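Cystathionine gamma-synthase (Xanthomonas oryzae pv. oryzae KACC 10331, PDB 6LD7) probably makes cystathionine as a pyridoxal phosphate-dependent enzyme of the trans-sulfuration family, acting in methionine biosynthesis. Local coordinates at residues Val98-Tyr112 with Pro149-Arg163. The protein carries 1 engineered substitution. Sequence-based numbering, arbitrary orientation.
Sequences VLQPGDTLVVPHDAY and PKLVLIETPSNPLLR
T104 O takes two backbone N-H groups from the facing segment: K150 N at 2.8 Å, in the carbonyl plane, and L151 N in a weak, longer bond. Two further bonds continue the ladder, V106 N to L151 O at 2.9 Å and L153 N to V106 O, the latter nearly straight (N-H...O 173°). P108, which has no N-H to offer, ends the series by laying its CD 3.1 Å from L153 O. The result is a worked example of parallel pairing inside the large, PLP-binding domain of the aspartate aminotransferase fold (fold type I): strands 104-108 and 151-155 run side by side at 14°, with strand 129-133 bonded along the other edge of 104-108. On one face L105 and L151 lie alongside each other, pointing the same way, with L105 CD1 3.7 Å from L151 CG; V98 and L99 meet L151 too. On the other, V106 CG2 presses tightly on P149 CB (3.5 Å), while V106 CB meets V152 CG2. Past P108 the contact turns polar. E155, its CG anti to the backbone N (chi1 -177°) and its chain extended, reaches past the type I turn P108-A111 to Y112, at the N-cap of helix 113-124, whose N meets the syn side of E155 OE2 at 2.9 Å. A water lies 2.6 Å from E155 OE1 and 2.7 Å from D110 O, too few protons being available to say which it serves, and accepts the N-H of N159. The phenol of Y112 heads away from this junction, its OH bonded to R59 of the second subunit.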
ATOM      1  N   VAL C  98     -18.664 -22.154  17.572  1.00 31.93           N
ATOM      2  CA  VAL C  98     -19.821 -23.059  17.572  1.00 31.39           C
ATOM      3  C   VAL C  98     -19.594 -24.297  18.415  1.00 32.48           C
ATOM      4  O   VAL C  98     -20.587 -24.802  18.847  1.00 36.37           O
ATOM      5  CB  VAL C  98     -20.208 -23.437  16.141  1.00 32.73           C
ATOM      6  CG1 VAL C  98     -21.322 -24.408  16.121  1.00 36.03           C
ATOM      7  CG2 VAL C  98     -20.667 -22.223  15.409  1.00 34.63           C
ATOM      8  N   LEU C  99     -18.450 -24.925  18.402  1.00 29.47           N
ATOM      9  CA  LEU C  99     -18.268 -26.281  18.988  1.00 29.12           C
ATOM     10  C   LEU C  99     -17.588 -26.198  20.358  1.00 33.20           C
ATOM     11  O   LEU C  99     -16.902 -25.203  20.658  1.00 31.88           O
ATOM     12  CB  LEU C  99     -17.349 -27.085  18.074  1.00 30.08           C
ATOM     13  CG  LEU C  99     -17.834 -27.314  16.660  1.00 31.08           C
ATOM     14  CD1 LEU C  99     -16.828 -28.058  15.809  1.00 31.54           C
ATOM     15  CD2 LEU C  99     -19.086 -28.135  16.720  1.00 32.32           C
ATOM     16  N   GLN C 100     -17.719 -27.249  21.138  1.00 34.16           N
ATOM     17  CA  GLN C 100     -17.001 -27.506  22.413  1.00 37.06           C
ATOM     18  C   GLN C 100     -16.881 -29.017  22.624  1.00 40.28           C
ATOM     19  O   GLN C 100     -17.635 -29.782  21.966  1.00 35.27           O
ATOM     20  CB  GLN C 100     -17.794 -26.862  23.542  1.00 38.39           C
ATOM     21  CG  GLN C 100     -19.152 -27.488  23.770  1.00 43.82           C
ATOM     22  CD  GLN C 100     -19.829 -26.725  24.877  1.00 47.04           C
ATOM     23  OE1 GLN C 100     -19.445 -25.622  25.196  1.00 62.17           O
ATOM     24  NE2 GLN C 100     -20.792 -27.325  25.534  1.00 54.65           N
ATOM     25  N   PRO C 101     -15.993 -29.516  23.526  1.00 35.87           N
ATOM     26  CA  PRO C 101     -15.829 -30.965  23.720  1.00 37.81           C
ATOM     27  C   PRO C 101     -17.185 -31.599  23.993  1.00 31.06           C
ATOM     28  O   PRO C 101     -18.034 -30.987  24.618  1.00 35.43           O
ATOM     29  CB  PRO C 101     -14.821 -31.069  24.905  1.00 37.61           C
ATOM     30  CG  PRO C 101     -13.986 -29.819  24.631  1.00 38.13           C
ATOM     31  CD  PRO C 101     -15.051 -28.763  24.369  1.00 37.55           C
ATOM     32  N   GLY C 102     -17.361 -32.793  23.484  1.00 36.67           N
ATOM     33  CA  GLY C 102     -18.635 -33.531  23.486  1.00 36.95           C
ATOM     34  C   GLY C 102     -19.501 -33.237  22.261  1.00 40.03           C
ATOM     35  O   GLY C 102     -20.438 -33.986  22.038  1.00 39.88           O
ATOM     36  N   ASP C 103     -19.257 -32.162  21.508  1.00 36.74           N
ATOM     37  CA  ASP C 103     -20.032 -31.863  20.284  1.00 34.29           C
ATOM     38  C   ASP C 103     -19.379 -32.649  19.152  1.00 34.21           C
ATOM     39  O   ASP C 103     -18.177 -32.863  19.143  1.00 31.41           O
ATOM     40  CB  ASP C 103     -20.024 -30.407  19.842  1.00 35.92           C
ATOM     41  CG  ASP C 103     -20.771 -29.488  20.752  1.00 39.16           C
ATOM     42  OD1 ASP C 103     -21.517 -30.014  21.529  1.00 42.15           O
ATOM     43  OD2 ASP C 103     -20.572 -28.238  20.683  1.00 43.06           O
ATOM     44  N   THR C 104     -20.173 -32.906  18.125  1.00 34.37           N
ATOM     45  CA  THR C 104     -19.736 -33.604  16.918  1.00 34.54           C
ATOM     46  C   THR C 104     -19.937 -32.669  15.736  1.00 31.65           C
ATOM     47  O   THR C 104     -20.977 -31.999  15.632  1.00 29.87           O
ATOM     48  CB  THR C 104     -20.528 -34.931  16.793  1.00 36.16           C
ATOM     49  OG1 THR C 104     -20.079 -35.855  17.792  1.00 37.78           O
ATOM     50  CG2 THR C 104     -20.209 -35.595  15.492  1.00 38.50           C
ATOM     51  N   LEU C 105     -19.006 -32.749  14.827  1.00 32.23           N
ATOM     52  CA  LEU C 105     -19.010 -32.014  13.562  1.00 33.00           C
ATOM     53  C   LEU C 105     -19.081 -33.050  12.434  1.00 32.49           C
ATOM     54  O   LEU C 105     -18.262 -34.001  12.403  1.00 30.83           O
ATOM     55  CB  LEU C 105     -17.705 -31.220  13.442  1.00 31.56           C
ATOM     56  CG  LEU C 105     -17.404 -30.678  12.046  1.00 31.54           C
ATOM     57  CD1 LEU C 105     -18.368 -29.532  11.757  1.00 30.55           C
ATOM     58  CD2 LEU C 105     -15.946 -30.173  11.945  1.00 32.82           C
ATOM     59  N   VAL C 106     -19.967 -32.800  11.494  1.00 31.04           N
ATOM     60  CA  VAL C 106     -20.036 -33.623  10.278  1.00 29.92           C
ATOM     61  C   VAL C 106     -19.301 -32.904   9.157  1.00 29.39           C
ATOM     62  O   VAL C 106     -19.580 -31.780   8.922  1.00 26.47           O
ATOM     63  CB  VAL C 106     -21.497 -33.881   9.889  1.00 29.63           C
ATOM     64  CG1 VAL C 106     -21.538 -34.776   8.682  1.00 31.48           C
ATOM     65  CG2 VAL C 106     -22.252 -34.474  11.048  1.00 31.54           C
ATOM     66  N   VAL C 107     -18.414 -33.613   8.482  1.00 29.85           N
ATOM     67  CA  VAL C 107     -17.513 -33.109   7.415  1.00 31.84           C
ATOM     68  C   VAL C 107     -17.733 -33.942   6.173  1.00 31.34           C
ATOM     69  O   VAL C 107     -17.749 -35.158   6.264  1.00 31.98           O
ATOM     70  CB  VAL C 107     -16.076 -33.292   7.915  1.00 32.74           C
ATOM     71  CG1 VAL C 107     -15.106 -32.921   6.869  1.00 37.89           C
ATOM     72  CG2 VAL C 107     -15.918 -32.418   9.124  1.00 38.29           C
ATOM     73  N   PRO C 108     -17.784 -33.329   4.980  1.00 31.33           N
ATOM     74  CA  PRO C 108     -17.827 -34.081   3.741  1.00 30.79           C
ATOM     75  C   PRO C 108     -16.553 -34.907   3.583  1.00 33.08           C
ATOM     76  O   PRO C 108     -15.522 -34.379   3.869  1.00 30.86           O
ATOM     77  CB  PRO C 108     -17.868 -33.029   2.629  1.00 31.35           C
ATOM     78  CG  PRO C 108     -18.372 -31.802   3.350  1.00 32.39           C
ATOM     79  CD  PRO C 108     -17.807 -31.882   4.768  1.00 31.56           C
ATOM     80  N   HIS C 109     -16.683 -36.117   3.055  1.00 31.57           N
ATOM     81  CA  HIS C 109     -15.575 -37.026   2.716  1.00 34.13           C
ATOM     82  C   HIS C 109     -14.579 -36.304   1.807  1.00 35.95           C
ATOM     83  O   HIS C 109     -13.424 -36.559   1.894  1.00 38.14           O
ATOM     84  CB  HIS C 109     -16.213 -38.326   2.217  1.00 38.41           C
ATOM     85  CG  HIS C 109     -16.729 -38.248   0.806  1.00 42.55           C
ATOM     86  ND1 HIS C 109     -17.764 -37.353   0.386  1.00 45.63           N
ATOM     87  CD2 HIS C 109     -16.278 -38.840  -0.315  1.00 45.05           C
ATOM     88  CE1 HIS C 109     -17.913 -37.450  -0.918  1.00 45.86           C
ATOM     89  NE2 HIS C 109     -17.005 -38.331  -1.365  1.00 42.28           N
ATOM     90  N   ASP C 110     -14.983 -35.414   0.922  1.00 34.80           N
ATOM     91  CA  ASP C 110     -14.039 -34.860  -0.080  1.00 35.54           C
ATOM     92  C   ASP C 110     -13.771 -33.364   0.233  1.00 38.11           C
ATOM     93  O   ASP C 110     -13.474 -32.610  -0.667  1.00 35.06           O
ATOM     94  CB  ASP C 110     -14.641 -35.098  -1.473  1.00 36.06           C
ATOM     95  CG  ASP C 110     -16.027 -34.493  -1.703  1.00 36.73           C
ATOM     96  OD1 ASP C 110     -16.590 -33.938  -0.761  1.00 34.20           O
ATOM     97  OD2 ASP C 110     -16.550 -34.592  -2.874  1.00 38.66           O
ATOM     98  N   ALA C 111     -13.993 -32.892   1.453  1.00 37.26           N
ATOM     99  CA  ALA C 111     -13.747 -31.453   1.778  1.00 41.74           C
ATOM    100  C   ALA C 111     -12.270 -31.069   1.471  1.00 35.11           C
ATOM    101  O   ALA C 111     -11.410 -31.922   1.538  1.00 33.05           O
ATOM    102  CB  ALA C 111     -14.061 -31.190   3.248  1.00 41.76           C
ATOM    103  N   TYR C 112     -12.023 -29.792   1.290  1.00 31.48           N
ATOM    104  CA  TYR C 112     -10.698 -29.155   1.198  1.00 34.15           C
ATOM    105  C   TYR C 112      -9.683 -29.778   2.202  1.00 35.76           C
ATOM    106  O   TYR C 112     -10.004 -29.900   3.417  1.00 31.65           O
ATOM    107  CB  TYR C 112     -10.895 -27.634   1.392  1.00 34.17           C
ATOM    108  CG  TYR C 112      -9.569 -26.921   1.324  1.00 36.23           C
ATOM    109  CD1 TYR C 112      -8.714 -27.118   0.222  1.00 39.33           C
ATOM    110  CD2 TYR C 112      -9.125 -26.135   2.386  1.00 35.09           C
ATOM    111  CE1 TYR C 112      -7.469 -26.477   0.175  1.00 45.64           C
ATOM    112  CE2 TYR C 112      -7.907 -25.481   2.352  1.00 36.20           C
ATOM    113  CZ  TYR C 112      -7.062 -25.668   1.256  1.00 44.65           C
ATOM    114  OH  TYR C 112      -5.837 -25.071   1.301  1.00 41.77           O
ATOM    115  N   PRO C 149     -25.485 -34.323  15.583  1.00 39.28           N
ATOM    116  CA  PRO C 149     -24.276 -33.506  15.539  1.00 34.05           C
ATOM    117  C   PRO C 149     -24.603 -32.053  15.864  1.00 32.03           C
ATOM    118  O   PRO C 149     -25.742 -31.618  15.725  1.00 29.71           O
ATOM    119  CB  PRO C 149     -23.777 -33.691  14.093  1.00 36.65           C
ATOM    120  CG  PRO C 149     -25.024 -34.032  13.308  1.00 38.45           C
ATOM    121  CD  PRO C 149     -25.957 -34.744  14.273  1.00 39.95           C
ATOM    122  N   LYS C 150     -23.603 -31.267  16.266  1.00 31.42           N
ATOM    123  CA  LYS C 150     -23.859 -29.837  16.527  1.00 29.75           C
ATOM    124  C   LYS C 150     -23.829 -29.071  15.209  1.00 28.51           C
ATOM    125  O   LYS C 150     -24.508 -28.026  15.062  1.00 28.93           O
ATOM    126  CB  LYS C 150     -22.770 -29.317  17.457  1.00 37.17           C
ATOM    127  CG  LYS C 150     -22.925 -27.862  17.833  1.00 41.45           C
ATOM    128  CD  LYS C 150     -24.043 -27.701  18.807  1.00 44.09           C
ATOM    129  CE  LYS C 150     -24.492 -26.275  18.778  1.00 49.99           C
ATOM    130  NZ  LYS C 150     -23.695 -25.583  19.771  1.00 58.85           N
ATOM    131  N   LEU C 151     -22.934 -29.451  14.315  1.00 26.61           N
ATOM    132  CA  LEU C 151     -22.634 -28.601  13.145  1.00 28.04           C
ATOM    133  C   LEU C 151     -22.391 -29.541  12.002  1.00 25.67           C
ATOM    134  O   LEU C 151     -21.670 -30.528  12.232  1.00 28.73           O
ATOM    135  CB  LEU C 151     -21.345 -27.776  13.438  1.00 28.12           C
ATOM    136  CG  LEU C 151     -20.856 -26.843  12.335  1.00 28.78           C
ATOM    137  CD1 LEU C 151     -21.937 -25.838  12.035  1.00 31.64           C
ATOM    138  CD2 LEU C 151     -19.582 -26.108  12.808  1.00 30.04           C
ATOM    139  N   VAL C 152     -22.841 -29.145  10.823  1.00 27.96           N
ATOM    140  CA  VAL C 152     -22.590 -29.856   9.548  1.00 28.87           C
ATOM    141  C   VAL C 152     -21.966 -28.884   8.589  1.00 26.57           C
ATOM    142  O   VAL C 152     -22.528 -27.824   8.392  1.00 27.07           O
ATOM    143  CB  VAL C 152     -23.907 -30.380   8.950  1.00 28.55           C
ATOM    144  CG1 VAL C 152     -23.647 -31.024   7.614  1.00 29.36           C
ATOM    145  CG2 VAL C 152     -24.597 -31.290   9.905  1.00 30.46           C
ATOM    146  N   LEU C 153     -20.863 -29.283   8.019  1.00 27.06           N
ATOM    147  CA  LEU C 153     -20.137 -28.498   7.009  1.00 28.77           C
ATOM    148  C   LEU C 153     -20.554 -29.044   5.630  1.00 28.97           C
ATOM    149  O   LEU C 153     -20.430 -30.291   5.386  1.00 28.72           O
ATOM    150  CB  LEU C 153     -18.616 -28.581   7.214  1.00 28.13           C
ATOM    151  CG  LEU C 153     -17.754 -28.123   6.029  1.00 31.39           C
ATOM    152  CD1 LEU C 153     -17.846 -26.638   5.869  1.00 31.98           C
ATOM    153  CD2 LEU C 153     -16.283 -28.504   6.215  1.00 33.70           C
ATOM    154  N   ILE C 154     -20.895 -28.121   4.730  1.00 28.16           N
ATOM    155  CA  ILE C 154     -21.118 -28.433   3.313  1.00 26.94           C
ATOM    156  C   ILE C 154     -20.117 -27.686   2.466  1.00 25.44           C
ATOM    157  O   ILE C 154     -19.983 -26.475   2.643  1.00 28.08           O
ATOM    158  CB  ILE C 154     -22.524 -28.043   2.926  1.00 28.25           C
ATOM    159  CG1 ILE C 154     -23.550 -28.680   3.829  1.00 29.81           C
ATOM    160  CG2 ILE C 154     -22.770 -28.318   1.472  1.00 29.14           C
ATOM    161  CD1 ILE C 154     -24.881 -28.111   3.623  1.00 32.73           C
ATOM    162  N   GLU C 155     -19.512 -28.353   1.507  1.00 25.78           N
ATOM    163  CA  GLU C 155     -18.615 -27.663   0.551  1.00 28.72           C
ATOM    164  C   GLU C 155     -19.078 -28.051  -0.846  1.00 28.60           C
ATOM    165  O   GLU C 155     -18.892 -29.247  -1.333  1.00 26.08           O
ATOM    166  CB  GLU C 155     -17.161 -28.024   0.808  1.00 28.98           C
ATOM    167  CG  GLU C 155     -16.167 -27.296  -0.089  1.00 33.35           C
ATOM    168  CD  GLU C 155     -14.740 -27.777   0.110  1.00 35.24           C
ATOM    169  OE1 GLU C 155     -14.008 -27.797  -0.968  1.00 34.74           O
ATOM    170  OE2 GLU C 155     -14.379 -28.148   1.350  1.00 31.27           O
ATOM    171  N   THR C 156     -19.780 -27.128  -1.497  1.00 27.95           N
ATOM    172  CA  THR C 156     -20.306 -27.441  -2.840  1.00 27.64           C
ATOM    173  C   THR C 156     -20.070 -26.289  -3.783  1.00 24.23           C
ATOM    174  O   THR C 156     -20.515 -25.182  -3.482  1.00 25.01           O
ATOM    175  CB  THR C 156     -21.821 -27.354  -3.107  1.00 31.24           C
ATOM    176  OG1 THR C 156     -22.782 -26.913  -2.141  1.00 35.93           O
ATOM    177  CG2 THR C 156     -22.259 -28.412  -4.039  1.00 23.49           C
ATOM    178  N   PRO C 157     -19.689 -26.538  -5.045  1.00 23.90           N
ATOM    179  CA  PRO C 157     -19.171 -27.814  -5.525  1.00 25.47           C
ATOM    180  C   PRO C 157     -17.878 -28.239  -4.835  1.00 28.62           C
ATOM    181  O   PRO C 157     -17.154 -27.371  -4.342  1.00 29.42           O
ATOM    182  CB  PRO C 157     -18.794 -27.517  -6.998  1.00 25.20           C
ATOM    183  CG  PRO C 157     -19.612 -26.326  -7.353  1.00 25.55           C
ATOM    184  CD  PRO C 157     -19.606 -25.531  -6.074  1.00 24.08           C
ATOM    185  N   SER C 158     -17.570 -29.520  -4.904  1.00 27.88           N
ATOM    186  CA  SER C 158     -16.383 -30.119  -4.261  1.00 31.11           C
ATOM    187  C   SER C 158     -15.196 -29.937  -5.220  1.00 30.56           C
ATOM    188  O   SER C 158     -15.380 -29.692  -6.412  1.00 30.07           O
ATOM    189  CB  SER C 158     -16.681 -31.604  -3.890  1.00 30.00           C
ATOM    190  OG  SER C 158     -16.424 -32.447  -5.017  1.00 33.16           O
ATOM    191  N   ASN C 159     -14.004 -30.115  -4.723  1.00 33.52           N
ATOM    192  CA  ASN C 159     -12.761 -29.919  -5.469  1.00 35.63           C
ATOM    193  C   ASN C 159     -11.991 -31.222  -5.331  1.00 36.80           C
ATOM    194  O   ASN C 159     -11.911 -31.691  -4.224  1.00 43.26           O
ATOM    195  CB  ASN C 159     -11.974 -28.745  -4.897  1.00 39.81           C
ATOM    196  CG  ASN C 159     -10.526 -28.918  -5.328  1.00 47.04           C
ATOM    197  OD1 ASN C 159      -9.736 -29.561  -4.635  1.00 65.97           O
ATOM    198  ND2 ASN C 159     -10.239 -28.692  -6.578  1.00 39.41           N
ATOM    199  N   PRO C 160     -11.427 -31.897  -6.363  1.00 31.08           N
ATOM    200  CA  PRO C 160     -11.443 -31.437  -7.744  1.00 31.43           C
ATOM    201  C   PRO C 160     -12.526 -32.050  -8.664  1.00 30.20           C
ATOM    202  O   PRO C 160     -12.438 -31.853  -9.886  1.00 31.05           O
ATOM    203  CB  PRO C 160     -10.025 -31.884  -8.182  1.00 32.13           C
ATOM    204  CG  PRO C 160      -9.923 -33.253  -7.545  1.00 33.81           C
ATOM    205  CD  PRO C 160     -10.588 -33.099  -6.167  1.00 32.13           C
ATOM    206  N   LEU C 161     -13.452 -32.848  -8.129  1.00 29.42           N
ATOM    207  CA  LEU C 161     -14.432 -33.580  -8.990  1.00 30.65           C
ATOM    208  C   LEU C 161     -15.771 -32.847  -9.131  1.00 27.32           C
ATOM    209  O   LEU C 161     -16.599 -33.386  -9.814  1.00 27.95           O
ATOM    210  CB  LEU C 161     -14.651 -35.000  -8.496  1.00 30.30           C
ATOM    211  CG  LEU C 161     -13.383 -35.838  -8.324  1.00 34.66           C
ATOM    212  CD1 LEU C 161     -13.761 -37.222  -7.819  1.00 37.98           C
ATOM    213  CD2 LEU C 161     -12.601 -35.941  -9.598  1.00 34.05           C
ATOM    214  N   LEU C 162     -15.949 -31.667  -8.570  1.00 27.11           N
ATOM    215  CA  LEU C 162     -17.159 -30.817  -8.744  1.00 28.08           C
ATOM    216  C   LEU C 162     -18.432 -31.614  -8.449  1.00 30.01           C
ATOM    217  O   LEU C 162     -19.395 -31.389  -9.117  1.00 28.95           O
ATOM    218  CB  LEU C 162     -17.067 -30.234 -10.172  1.00 30.50           C
ATOM    219  CG  LEU C 162     -16.025 -29.120 -10.137  1.00 35.17           C
ATOM    220  CD1 LEU C 162     -14.794 -29.360 -10.914  1.00 40.88           C
ATOM    221  CD2 LEU C 162     -16.630 -27.781 -10.276  1.00 39.12           C
ATOM    222  N   ARG C 163     -18.453 -32.370  -7.368  1.00 27.62           N
ATOM    223  CA  ARG C 163     -19.694 -32.991  -6.811  1.00 31.16           C
ATOM    224  C   ARG C 163     -20.557 -31.894  -6.246  1.00 28.74           C
ATOM    225  O   ARG C 163     -20.045 -30.936  -5.598  1.00 27.46           O
ATOM    226  CB  ARG C 163     -19.414 -34.051  -5.722  1.00 36.65           C
ATOM    227  CG  ARG C 163     -18.379 -35.117  -6.093  1.00 39.83           C
ATOM    228  CD  ARG C 163     -18.999 -36.198  -6.954  1.00 50.46           C
ATOM    229  NE  ARG C 163     -18.787 -35.984  -8.345  1.00 57.03           N
ATOM    230  CZ  ARG C 163     -18.261 -36.834  -9.286  1.00 57.59           C
ATOM    231  NH1 ARG C 163     -17.822 -38.071  -9.052  1.00 48.21           N
ATOM    232  NH2 ARG C 163     -18.222 -36.361 -10.521  1.00 52.15           N
TER
HETATM  233  O   HOH W   1     -13.790 -30.196  -1.892  1.00 32.05           O